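Local coordinates for penicillin binding protein 2X (Streptococcus thermophilus, PDB 5U47), which probably cross-links peptides of adjacent peptidoglycan strands as a transpeptidase of the septal wall machinery, and is probably inactivated by beta-lactams that acylate an essential serine, at residues 232-237 / 244-249; 530-535 / 564-569; 323-328 / 358-363; 158-163 / 171-176; 476-481 / 491-496. The protein carries 1 engineered substitution. All blocks are in the same frame, centred on the assembly; numbering follows the deposited sequence.

How the contacts relate
Along the chain the order is contact 4, 1, 3, 5 and 2, each closing before the next opens. Contacts 1 and 2 share the five-stranded antiparallel sheet of the transpeptidase domain; their centres lie about 15 Å apart and they touch where Gln233 meets Pro564 and Val565, joining helices 224-241 and 558-572. Contact 5 is equally far from contact 2, and Ile495 packs on Val530 there. Contact 3 lies about 28 Å from contact 5 and 33 Å from contact 2, centre to centre, in the helical part of the same domain. Contact 4, a hairpin, is about 51 Å from contact 3, centre to centre, so the set spans the N-terminal region and the transpeptidase domain.

Contact 1 (232-237 / 244-249); sequences TQMDTF and INASAT
Met234 carries almost the whole contact, reaching from helix 224-241 onto the strand at Ala246, Ser247 and Ala248. Its CG stands anti to the backbone N (chi1 -160°), aiming the chain at the strand; a bend at chi2 (66°) then brings CE against the strand, with SD behind it beside Ala248. The methyl settles between the two alanines of one strand face: Met234 CE is 3.5 Å from Ala246 CB, a tight carbon pair, and equally close to the carbonyl carbon of Ser247, over whose backbone it rests. Met234 SD touches Ala248 CB at 3.9 Å. Ser247 points its side chain away, to the other face of the sheet, where OG bonds to Thr546. Phe237, one turn further along the helix, also faces the sheet, its ring packing on Val545 and Val547, and on Val561 of helix 558-572. At 149° to the strand direction, roughly antiparallel, the helix packs on one face of the five-stranded sheet, as in the alpha/beta fold of penicillin-binding transpeptidases. With small methyls on the strand and a flexible thioether on the helix, the buried join is purely apolar and depends on close fit rather than on any directional bond.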
# COMPACT_ATOMS: atom_id res chain seq x y z
N THR A 232 -17.68 3.30 -4.52
CA THR A 232 -19.13 3.42 -4.49
C THR A 232 -19.75 2.47 -3.47
O THR A 232 -20.58 2.90 -2.67
CB THR A 232 -19.72 3.12 -5.87
OG1 THR A 232 -19.11 3.96 -6.85
CG2 THR A 232 -21.23 3.29 -5.88
N GLN A 233 -19.35 1.21 -3.48
CA GLN A 233 -19.92 0.24 -2.53
C GLN A 233 -19.50 0.51 -1.10
O GLN A 233 -20.27 0.25 -0.19
CB GLN A 233 -19.61 -1.21 -2.92
CG GLN A 233 -20.16 -1.56 -4.26
CD GLN A 233 -21.64 -1.27 -4.36
OE1 GLN A 233 -22.04 -0.51 -5.20
NE2 GLN A 233 -22.45 -1.82 -3.42
N MET A 234 -18.28 1.04 -0.91
CA MET A 234 -17.82 1.37 0.42
C MET A 234 -18.62 2.54 0.99
O MET A 234 -18.90 2.57 2.17
CB MET A 234 -16.33 1.71 0.41
CG MET A 234 -15.72 1.59 1.77
SD MET A 234 -15.71 -0.13 2.34
CE MET A 234 -14.66 0.17 3.75
N ASP A 235 -18.97 3.52 0.15
CA ASP A 235 -19.81 4.64 0.60
C ASP A 235 -21.14 4.12 1.09
O ASP A 235 -21.63 4.56 2.13
CB ASP A 235 -20.08 5.67 -0.50
CG ASP A 235 -18.87 6.50 -0.85
OD1 ASP A 235 -17.88 6.56 -0.07
OD2 ASP A 235 -18.92 7.11 -1.92
N THR A 236 -21.73 3.18 0.35
CA THR A 236 -23.02 2.61 0.78
C THR A 236 -22.88 1.86 2.11
O THR A 236 -23.77 1.92 2.98
CB THR A 236 -23.60 1.67 -0.27
OG1 THR A 236 -23.65 2.37 -1.52
CG2 THR A 236 -25.03 1.20 0.12
N PHE A 237 -21.76 1.15 2.26
CA PHE A 237 -21.49 0.36 3.45
C PHE A 237 -21.37 1.29 4.67
O PHE A 237 -21.90 0.99 5.75
CB PHE A 237 -20.22 -0.48 3.21
CG PHE A 237 -19.80 -1.35 4.37
CD1 PHE A 237 -20.52 -2.49 4.71
CD2 PHE A 237 -18.60 -1.10 5.04
CE1 PHE A 237 -20.09 -3.31 5.75
CE2 PHE A 237 -18.18 -1.92 6.07
CZ PHE A 237 -18.92 -3.04 6.42
N ILE A 244 -16.99 4.48 12.75
CA ILE A 244 -16.02 5.56 12.87
C ILE A 244 -14.92 5.44 11.82
O ILE A 244 -14.33 6.42 11.43
CB ILE A 244 -15.46 5.70 14.30
CG1 ILE A 244 -14.58 4.51 14.69
CG2 ILE A 244 -16.62 5.86 15.29
CD1 ILE A 244 -13.87 4.71 16.02
N ASN A 245 -14.66 4.21 11.37
CA ASN A 245 -13.70 3.99 10.28
C ASN A 245 -13.96 2.65 9.62
O ASN A 245 -14.73 1.84 10.13
CB ASN A 245 -12.23 4.15 10.73
CG ASN A 245 -11.76 3.05 11.65
OD1 ASN A 245 -11.80 1.88 11.30
ND2 ASN A 245 -11.26 3.44 12.83
N ALA A 246 -13.38 2.43 8.45
CA ALA A 246 -13.55 1.17 7.76
C ALA A 246 -12.46 1.04 6.71
O ALA A 246 -11.82 2.04 6.34
CB ALA A 246 -14.93 1.09 7.10
N SER A 247 -12.25 -0.20 6.25
CA SER A 247 -11.28 -0.46 5.21
C SER A 247 -11.76 -1.64 4.38
O SER A 247 -12.54 -2.46 4.83
CB SER A 247 -9.93 -0.78 5.82
OG SER A 247 -9.99 -2.01 6.51
N ALA A 248 -11.27 -1.69 3.15
CA ALA A 248 -11.55 -2.78 2.22
C ALA A 248 -10.42 -2.89 1.23
O ALA A 248 -10.00 -1.86 0.65
CB ALA A 248 -12.83 -2.54 1.49
N THR A 249 -9.93 -4.12 1.02
CA THR A 249 -8.87 -4.38 0.08
C THR A 249 -9.13 -5.67 -0.68
O THR A 249 -9.55 -6.68 -0.10
CB THR A 249 -7.51 -4.46 0.80
OG1 THR A 249 -7.22 -3.20 1.41
CG2 THR A 249 -6.38 -4.78 -0.16

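Contact 2 (530-535 / 564-569); sequences VVAMVP and PVLEEA
Val534 and Leu566 bring their backbones to within 7.8 Å, CA to CA, where the end of strand 526-534 packs against helix 558-572. One methyl does all the touching from the helix side: Leu566 CD1 lies 4.0 Å from Val534 CG1 and 4.1 Å from Ala532 CB. The leucine CG is anti to its carbonyl carbon, and chi2 of -179° sets CD1 anti to CA, so the chain runs extended to the strand. Val534 comes past it from the other direction, the two side chains sliding by each other; its CG1, held between backbone N and carbonyl carbon (chi1 67°), is the branch that meets CD1. Ala532 and Val534, two residues apart, share this face of the strand, whereas Met533 points to the opposite one, onto Phe423 and Ile426 of helix 416-427. The strand is thus sandwiched between helices, as in the three-layer fold of penicillin-binding transpeptidases, and lies next to strand 503-510, which carries a K(T/S)G-type sequence beginning at Lys505. Leu566 also meets Met543 of strand 541-548, so its isobutyl group spans two neighbouring strands. Glu567, on the helix flank turned from the strand, bonds through OE2 to Gly498 N.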
# COMPACT_ATOMS: atom_id res chain seq x y z
N VAL A 530 -14.41 -9.27 7.80
CA VAL A 530 -14.63 -10.49 7.06
C VAL A 530 -13.52 -10.68 6.03
O VAL A 530 -12.99 -9.70 5.46
CB VAL A 530 -16.02 -10.48 6.35
CG1 VAL A 530 -16.10 -9.42 5.25
CG2 VAL A 530 -16.34 -11.84 5.76
N VAL A 531 -13.13 -11.94 5.83
CA VAL A 531 -12.23 -12.30 4.75
C VAL A 531 -13.02 -13.23 3.85
O VAL A 531 -13.80 -14.06 4.37
CB VAL A 531 -10.93 -12.96 5.21
CG1 VAL A 531 -11.19 -14.25 6.00
CG2 VAL A 531 -10.03 -13.22 4.01
N ALA A 532 -12.87 -13.07 2.54
CA ALA A 532 -13.56 -13.89 1.55
C ALA A 532 -12.60 -14.24 0.42
O ALA A 532 -11.76 -13.41 0.02
CB ALA A 532 -14.77 -13.14 1.02
N MET A 533 -12.70 -15.47 -0.06
CA MET A 533 -11.87 -16.00 -1.13
C MET A 533 -12.77 -16.72 -2.12
O MET A 533 -13.60 -17.54 -1.74
CB MET A 533 -10.80 -16.95 -0.58
CG MET A 533 -9.90 -16.31 0.47
SD MET A 533 -8.73 -17.48 1.14
CE MET A 533 -8.01 -16.60 2.53
N VAL A 534 -12.59 -16.42 -3.39
CA VAL A 534 -13.43 -16.99 -4.41
C VAL A 534 -12.60 -17.25 -5.66
O VAL A 534 -11.65 -16.49 -5.94
CB VAL A 534 -14.61 -16.03 -4.72
CG1 VAL A 534 -14.12 -14.74 -5.37
CG2 VAL A 534 -15.66 -16.69 -5.60
N PRO A 535 -12.81 -18.38 -6.35
CA PRO A 535 -13.69 -19.48 -5.92
C PRO A 535 -12.99 -20.20 -4.78
O PRO A 535 -11.79 -20.03 -4.60
CB PRO A 535 -13.79 -20.38 -7.15
CG PRO A 535 -13.08 -19.68 -8.25
CD PRO A 535 -12.23 -18.60 -7.67
N PRO A 564 -20.87 -7.50 -4.55
CA PRO A 564 -20.74 -6.87 -5.87
C PRO A 564 -19.29 -6.63 -6.31
O PRO A 564 -18.99 -6.68 -7.49
CB PRO A 564 -21.54 -5.58 -5.74
CG PRO A 564 -21.64 -5.31 -4.28
CD PRO A 564 -21.49 -6.60 -3.56
N VAL A 565 -18.39 -6.39 -5.36
CA VAL A 565 -16.98 -6.13 -5.70
C VAL A 565 -16.32 -7.40 -6.20
O VAL A 565 -15.67 -7.38 -7.25
CB VAL A 565 -16.22 -5.50 -4.52
CG1 VAL A 565 -14.71 -5.38 -4.83
CG2 VAL A 565 -16.83 -4.13 -4.23
N LEU A 566 -16.50 -8.51 -5.50
CA LEU A 566 -15.94 -9.79 -5.99
C LEU A 566 -16.58 -10.25 -7.30
O LEU A 566 -15.90 -10.86 -8.12
CB LEU A 566 -16.03 -10.90 -4.94
CG LEU A 566 -15.07 -10.74 -3.78
CD1 LEU A 566 -15.22 -11.88 -2.81
CD2 LEU A 566 -13.62 -10.65 -4.27
N GLU A 567 -17.87 -9.97 -7.49
CA GLU A 567 -18.53 -10.31 -8.75
C GLU A 567 -17.95 -9.44 -9.88
O GLU A 567 -17.73 -9.93 -10.99
CB GLU A 567 -20.06 -10.17 -8.68
CG GLU A 567 -20.70 -11.35 -7.97
CD GLU A 567 -22.21 -11.32 -7.94
OE1 GLU A 567 -22.81 -10.24 -8.17
OE2 GLU A 567 -22.80 -12.39 -7.69
N GLU A 568 -17.68 -8.17 -9.58
CA GLU A 568 -17.09 -7.28 -10.57
C GLU A 568 -15.70 -7.78 -10.92
O GLU A 568 -15.34 -7.83 -12.09
CB GLU A 568 -17.00 -5.83 -10.06
CG GLU A 568 -16.61 -4.81 -11.13
CD GLU A 568 -17.67 -4.63 -12.23
OE1 GLU A 568 -18.83 -5.08 -12.05
OE2 GLU A 568 -17.33 -4.03 -13.27
N ALA A 569 -14.92 -8.19 -9.91
CA ALA A 569 -13.57 -8.70 -10.13
C ALA A 569 -13.58 -9.93 -11.04
O ALA A 569 -12.78 -10.03 -11.98
CB ALA A 569 -12.89 -9.05 -8.82

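Contact 3 (323-328 / 358-363); sequences IKVGDV and GMTMLE
Ile323 and Val325 meet Thr360 and Met361 without a flat group at the interface: no ring, amide or carboxylate takes part, and there are no faces or edges to match, just methyls and methylenes crossing at a slant. Thr360 CG2 is the shared point of contact. It stands 3.9 Å from Ile323 CG2 and 4.1 Å from Val325 CG2, touching both strand residues that face the helix. Ile323 is extended, CG1 anti to the backbone N (chi1 -174°), and its CD1 therefore passes the threonine to reach Met361 CG at 3.9 Å. Strand 323-325 is the first arm of a small hairpin closed by a type II' turn from Val325 to Val328, with Gly326 at a positive phi; the strand lies at 47° to helix segment 358-363. With OG1 hydrogen-bonded to Asn356 O, one turn earlier in its own helix, the methyl of Thr360 is left facing the strand. That same turn belongs to a sequence with the pattern of an SxN motif, from Ser354 to Asn356, probably part of the active site. Chemically, then, the threonine is split: its polar half serves the helix and its methyl half gives the hairpin an apolar seat.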
# COMPACT_ATOMS: atom_id res chain seq x y z
N ILE A 323 -14.07 -21.61 29.07
CA ILE A 323 -12.79 -22.23 29.32
C ILE A 323 -11.92 -21.21 30.04
O ILE A 323 -11.95 -20.02 29.71
CB ILE A 323 -12.12 -22.77 28.03
CG1 ILE A 323 -10.85 -23.54 28.38
CG2 ILE A 323 -11.81 -21.66 27.04
CD1 ILE A 323 -10.28 -24.33 27.22
N LYS A 324 -11.15 -21.69 31.01
CA LYS A 324 -10.34 -20.81 31.83
C LYS A 324 -8.85 -20.98 31.50
O LYS A 324 -8.35 -22.09 31.44
CB LYS A 324 -10.60 -21.13 33.30
CG LYS A 324 -10.55 -19.93 34.23
CD LYS A 324 -10.86 -20.35 35.66
CE LYS A 324 -11.28 -19.16 36.53
NZ LYS A 324 -10.33 -18.01 36.44
N VAL A 325 -8.17 -19.86 31.27
CA VAL A 325 -6.74 -19.86 30.99
C VAL A 325 -6.11 -18.87 31.96
O VAL A 325 -6.43 -17.68 31.91
CB VAL A 325 -6.43 -19.45 29.55
CG1 VAL A 325 -4.92 -19.35 29.34
CG2 VAL A 325 -7.06 -20.44 28.58
N GLY A 326 -5.23 -19.37 32.81
CA GLY A 326 -4.61 -18.54 33.84
C GLY A 326 -5.72 -18.13 34.79
O GLY A 326 -6.41 -18.99 35.35
N ASP A 327 -5.92 -16.82 34.93
CA ASP A 327 -6.95 -16.25 35.77
C ASP A 327 -8.01 -15.54 34.91
O ASP A 327 -8.73 -14.68 35.40
CB ASP A 327 -6.32 -15.25 36.77
CG ASP A 327 -5.28 -15.91 37.68
OD1 ASP A 327 -5.50 -17.05 38.16
OD2 ASP A 327 -4.24 -15.27 37.95
N VAL A 328 -8.10 -15.92 33.63
CA VAL A 328 -9.02 -15.29 32.68
C VAL A 328 -10.07 -16.29 32.18
O VAL A 328 -9.75 -17.44 31.92
CB VAL A 328 -8.24 -14.69 31.48
CG1 VAL A 328 -9.18 -14.14 30.41
CG2 VAL A 328 -7.28 -13.62 31.99
N GLY A 358 -14.03 -23.30 21.41
CA GLY A 358 -13.58 -24.36 20.52
C GLY A 358 -12.19 -24.07 19.98
O GLY A 358 -11.34 -24.96 19.90
N MET A 359 -11.95 -22.82 19.63
CA MET A 359 -10.64 -22.45 19.08
C MET A 359 -9.57 -22.46 20.17
O MET A 359 -8.47 -22.96 19.97
CB MET A 359 -10.71 -21.10 18.35
CG MET A 359 -11.60 -21.08 17.12
SD MET A 359 -11.51 -22.48 15.96
CE MET A 359 -12.71 -23.63 16.59
N THR A 360 -9.91 -21.96 21.35
CA THR A 360 -8.98 -22.01 22.47
C THR A 360 -8.61 -23.47 22.79
O THR A 360 -7.45 -23.76 23.05
CB THR A 360 -9.56 -21.31 23.69
OG1 THR A 360 -9.85 -19.95 23.35
CG2 THR A 360 -8.59 -21.37 24.87
N MET A 361 -9.58 -24.38 22.73
CA MET A 361 -9.29 -25.80 22.94
C MET A 361 -8.29 -26.32 21.90
O MET A 361 -7.38 -27.08 22.25
CB MET A 361 -10.58 -26.64 22.93
CG MET A 361 -11.39 -26.52 24.21
SD MET A 361 -13.05 -27.21 24.06
CE MET A 361 -13.58 -27.23 25.77
N LEU A 362 -8.44 -25.90 20.64
CA LEU A 362 -7.51 -26.32 19.58
C LEU A 362 -6.11 -25.79 19.86
O LEU A 362 -5.12 -26.51 19.64
CB LEU A 362 -8.00 -25.86 18.19
CG LEU A 362 -9.23 -26.58 17.62
CD1 LEU A 362 -9.63 -26.00 16.27
CD2 LEU A 362 -8.98 -28.08 17.51
N GLU A 363 -6.03 -24.55 20.35
CA GLU A 363 -4.76 -23.92 20.72
C GLU A 363 -4.06 -24.70 21.85
O GLU A 363 -2.85 -24.90 21.79
CB GLU A 363 -4.98 -22.46 21.16
CG GLU A 363 -3.71 -21.64 21.35
CD GLU A 363 -2.96 -21.88 22.66
OE1 GLU A 363 -3.59 -22.12 23.70
OE2 GLU A 363 -1.71 -21.81 22.64

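Contact 4 (158-163 / 171-176); sequences EPIENK and IGQTGL
Glu158 and Ile171 face each other as an antiparallel hydrogen-bonded pair of the beta hairpin formed by strands 157-161 and 168-172, in the N-terminal region that matches the family's dimerisation domain. The tight part is this ladder and the face bearing Glu158, Ile160 and Ile171, with Gln173 just beyond the strand. Two nearly straight bonds close the ring: Glu158 N to Ile171 O at 3.0 Å and Ile171 N to Glu158 O at 2.9 Å. Over the ladder, Ile160 and Ile171 cross at about a right angle, with Ile171 CD1 set 3.7 Å from Ile160 CB. Next to it on the same face Glu158 CG packs against Gln173 CG at 3.6 Å, aliphatic against aliphatic, while the carboxylate leads away from the second strand and forms a salt bridge through OE2 with Arg156. The other face is looser. Pro159 and Glu161 point away from the partner strand, and in the loop beyond, poorly ordered Lys163 reaches Glu161 OE1 with its NZ in a weak, long salt bridge of 3.4 Å. Even on the packed side the residues remain partly exposed. Gln173 gives Ile171 O a second donor from within its own segment: bent at chi2 (-63°), it folds its amide back over its own strand, passing NE2 3.7 Å from Ile160 CG1. There NE2 donates to Ile171 O at 3.0 Å, arriving from one face of the carbonyl plane while Glu158 N arrives from the other.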
# COMPACT_ATOMS: atom_id res chain seq x y z
N GLU A 158 3.08 17.96 -2.78
CA GLU A 158 2.72 19.36 -2.65
C GLU A 158 3.88 20.24 -3.09
O GLU A 158 5.03 19.82 -3.00
CB GLU A 158 2.42 19.67 -1.17
CG GLU A 158 1.35 18.81 -0.49
CD GLU A 158 -0.05 19.07 -1.02
OE1 GLU A 158 -0.24 20.00 -1.84
OE2 GLU A 158 -0.98 18.32 -0.62
N PRO A 159 3.59 21.48 -3.53
CA PRO A 159 4.67 22.37 -3.93
C PRO A 159 5.39 22.92 -2.70
O PRO A 159 4.76 23.48 -1.82
CB PRO A 159 3.96 23.48 -4.70
CG PRO A 159 2.57 23.49 -4.19
CD PRO A 159 2.27 22.12 -3.63
N ILE A 160 6.71 22.74 -2.66
CA ILE A 160 7.53 23.19 -1.53
C ILE A 160 8.56 24.20 -2.04
O ILE A 160 9.24 23.95 -3.04
CB ILE A 160 8.22 21.99 -0.86
CG1 ILE A 160 7.18 20.99 -0.32
CG2 ILE A 160 9.14 22.43 0.26
CD1 ILE A 160 6.26 21.51 0.77
N GLU A 161 8.68 25.33 -1.33
CA GLU A 161 9.61 26.38 -1.71
C GLU A 161 11.02 26.09 -1.18
O GLU A 161 11.21 25.87 0.02
CB GLU A 161 9.18 27.76 -1.16
CG GLU A 161 10.04 28.91 -1.69
CD GLU A 161 9.88 30.24 -0.97
OE1 GLU A 161 9.13 30.34 0.03
OE2 GLU A 161 10.55 31.21 -1.40
N ASN A 162 12.00 26.12 -2.07
CA ASN A 162 13.40 25.97 -1.68
C ASN A 162 13.84 27.36 -1.18
O ASN A 162 13.93 28.31 -1.95
CB ASN A 162 14.23 25.49 -2.88
CG ASN A 162 15.69 25.25 -2.53
OD1 ASN A 162 16.31 26.01 -1.80
ND2 ASN A 162 16.26 24.19 -3.10
N LYS A 163 14.08 27.46 0.13
CA LYS A 163 14.47 28.73 0.77
C LYS A 163 15.80 29.33 0.27
O LYS A 163 16.04 30.53 0.44
CB LYS A 163 14.53 28.53 2.29
CG LYS A 163 13.18 28.29 2.94
CD LYS A 163 12.38 29.58 3.08
CE LYS A 163 11.00 29.34 3.66
NZ LYS A 163 10.12 28.59 2.72
N ILE A 171 7.01 17.79 -3.77
CA ILE A 171 7.57 16.80 -2.84
C ILE A 171 6.45 15.97 -2.22
O ILE A 171 5.50 16.53 -1.64
CB ILE A 171 8.38 17.46 -1.72
CG1 ILE A 171 9.50 18.30 -2.33
CG2 ILE A 171 8.93 16.41 -0.75
CD1 ILE A 171 10.40 18.98 -1.33
N GLY A 172 6.58 14.65 -2.32
CA GLY A 172 5.60 13.73 -1.75
C GLY A 172 5.56 13.88 -0.24
O GLY A 172 6.61 13.79 0.41
N GLN A 173 4.37 14.12 0.31
CA GLN A 173 4.17 14.34 1.75
C GLN A 173 3.55 13.15 2.48
O GLN A 173 3.80 12.96 3.66
CB GLN A 173 3.24 15.55 1.97
CG GLN A 173 3.73 16.84 1.33
CD GLN A 173 5.04 17.31 1.92
OE1 GLN A 173 5.22 17.32 3.13
NE2 GLN A 173 5.96 17.74 1.06
N THR A 174 2.73 12.39 1.77
CA THR A 174 2.04 11.25 2.35
C THR A 174 1.89 10.13 1.38
O THR A 174 2.05 10.31 0.16
CB THR A 174 0.60 11.64 2.76
OG1 THR A 174 -0.07 12.19 1.62
CG2 THR A 174 0.62 12.65 3.90
N GLY A 175 1.54 8.97 1.92
CA GLY A 175 1.23 7.77 1.13
C GLY A 175 2.26 7.35 0.11
O GLY A 175 3.49 7.45 0.36
N LEU A 176 1.79 6.90 -1.05
CA LEU A 176 2.68 6.43 -2.12
C LEU A 176 3.55 7.55 -2.70
O LEU A 176 4.70 7.30 -3.06
CB LEU A 176 1.87 5.73 -3.21
CG LEU A 176 2.70 5.14 -4.35
CD1 LEU A 176 1.91 4.08 -5.10
CD2 LEU A 176 3.20 6.23 -5.27

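Contact 5 (476-481 / 491-496); sequences VGTDPE and GSPIIQ. With ACT (acetate ion), chain D.
The C-terminal end of helix 463-478 rests on the second arm of a short hairpin, strands 486-487 and 492-493, with Gly477 and Thr478 meeting Pro493. The proline ring is laid against the helix backbone: Pro493 CB is 3.3 Å from Gly477 O, and Pro493 CA comes within 3.4 Å of the same oxygen in a CH...O contact. The backbones approach to 4.9 Å, Gly477 CA to Pro493 CA. Thr478 adds its methyl, CG2, 4.0 Å from Pro493 CG. Its first torsion (62°) sets OG1 between the backbone N and the carbonyl carbon, on the side turned from the proline, where OG1 is hydrogen-bonded to the OXT of an acetate ion at 2.8 Å and to Ile474 O; Ser475 OG binds the same ion, probably acquired from the crystallisation liquor. Just past the helix, Asp479 OD1 accepts from Glu481 N at 3.0 Å, making an Asx turn. On the hairpin side, Gly491 and Ser492 opposite Asn487 form a G1 beta bulge. Gln496 folds back to give Pro493 O a bond of 2.9 Å from NE2, in the plane of both carbonyl and amide. Beyond Pro493 the chain runs along helix 558-572, where Ile494 touches Ala559 and Ile495 touches Val562, while Val476 packs on Val504 of strand 503-510; the contact thus joins helix 463-478 to a segment bordering helix 558-572, beside that edge strand.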
# COMPACT_ATOMS: atom_id res chain seq x y z
N VAL A 476 -18.96 -21.62 7.10
CA VAL A 476 -19.22 -20.38 7.82
C VAL A 476 -20.38 -19.66 7.13
O VAL A 476 -21.21 -19.03 7.78
CB VAL A 476 -17.97 -19.47 7.84
CG1 VAL A 476 -18.32 -18.11 8.43
CG2 VAL A 476 -16.85 -20.12 8.62
N GLY A 477 -20.39 -19.73 5.79
CA GLY A 477 -21.42 -19.11 4.99
C GLY A 477 -22.65 -19.97 4.70
O GLY A 477 -23.77 -19.44 4.64
N THR A 478 -22.46 -21.29 4.58
CA THR A 478 -23.55 -22.20 4.16
C THR A 478 -24.33 -22.99 5.24
O THR A 478 -25.44 -23.44 4.95
CB THR A 478 -23.02 -23.25 3.16
OG1 THR A 478 -22.01 -24.06 3.79
CG2 THR A 478 -22.44 -22.56 1.93
N ASP A 479 -23.77 -23.13 6.43
CA ASP A 479 -24.40 -23.91 7.50
C ASP A 479 -25.60 -23.15 8.12
O ASP A 479 -25.39 -22.21 8.89
CB ASP A 479 -23.35 -24.28 8.56
CG ASP A 479 -23.85 -25.33 9.55
OD1 ASP A 479 -25.05 -25.32 9.89
OD2 ASP A 479 -23.01 -26.14 10.00
N PRO A 480 -26.84 -23.59 7.82
CA PRO A 480 -27.99 -22.84 8.34
C PRO A 480 -28.14 -22.84 9.85
O PRO A 480 -28.84 -21.98 10.39
CB PRO A 480 -29.21 -23.55 7.70
CG PRO A 480 -28.63 -24.29 6.54
CD PRO A 480 -27.29 -24.74 7.03
N GLU A 481 -27.50 -23.77 10.54
CA GLU A 481 -27.62 -23.83 11.98
C GLU A 481 -26.47 -23.10 12.67
O GLU A 481 -26.70 -22.30 13.58
CB GLU A 481 -27.65 -25.30 12.41
CG GLU A 481 -27.96 -25.53 13.89
CD GLU A 481 -29.33 -25.04 14.31
OE1 GLU A 481 -30.28 -25.05 13.48
OE2 GLU A 481 -29.46 -24.65 15.48
N GLY A 491 -32.54 -17.71 3.73
CA GLY A 491 -32.24 -19.11 3.49
C GLY A 491 -31.05 -19.29 2.57
O GLY A 491 -31.04 -20.17 1.72
N SER A 492 -30.03 -18.44 2.73
CA SER A 492 -28.84 -18.53 1.87
C SER A 492 -27.65 -17.82 2.49
O SER A 492 -27.81 -17.09 3.47
CB SER A 492 -29.14 -17.92 0.49
OG SER A 492 -29.47 -16.55 0.61
N PRO A 493 -26.44 -18.05 1.95
CA PRO A 493 -25.28 -17.34 2.50
C PRO A 493 -25.36 -15.82 2.30
O PRO A 493 -25.91 -15.35 1.30
CB PRO A 493 -24.10 -17.89 1.69
CG PRO A 493 -24.57 -19.22 1.20
CD PRO A 493 -26.03 -19.05 0.94
N ILE A 494 -24.81 -15.08 3.26
CA ILE A 494 -24.73 -13.63 3.14
C ILE A 494 -23.84 -13.27 1.95
O ILE A 494 -24.21 -12.45 1.11
CB ILE A 494 -24.15 -12.99 4.41
CG1 ILE A 494 -25.16 -13.14 5.56
CG2 ILE A 494 -23.81 -11.51 4.18
CD1 ILE A 494 -24.64 -12.66 6.91
N ILE A 495 -22.67 -13.90 1.90
CA ILE A 495 -21.71 -13.62 0.83
C ILE A 495 -21.89 -14.59 -0.34
O ILE A 495 -21.72 -15.80 -0.19
CB ILE A 495 -20.27 -13.58 1.36
CG1 ILE A 495 -20.15 -12.41 2.35
CG2 ILE A 495 -19.28 -13.37 0.20
CD1 ILE A 495 -18.80 -12.27 3.02
N GLN A 496 -22.25 -14.03 -1.49
CA GLN A 496 -22.46 -14.78 -2.70
C GLN A 496 -21.73 -14.11 -3.85
O GLN A 496 -21.67 -12.88 -3.91
CB GLN A 496 -23.96 -14.87 -3.01
CG GLN A 496 -24.78 -15.62 -1.96
CD GLN A 496 -26.25 -15.70 -2.29
OE1 GLN A 496 -26.64 -15.71 -3.46
NE2 GLN A 496 -27.08 -15.79 -1.27
C ACT D . -23.06 -26.94 5.57
O ACT D . -21.83 -26.98 5.78
OXT ACT D . -23.55 -26.30 4.61
CH3 ACT D . -23.97 -27.71 6.49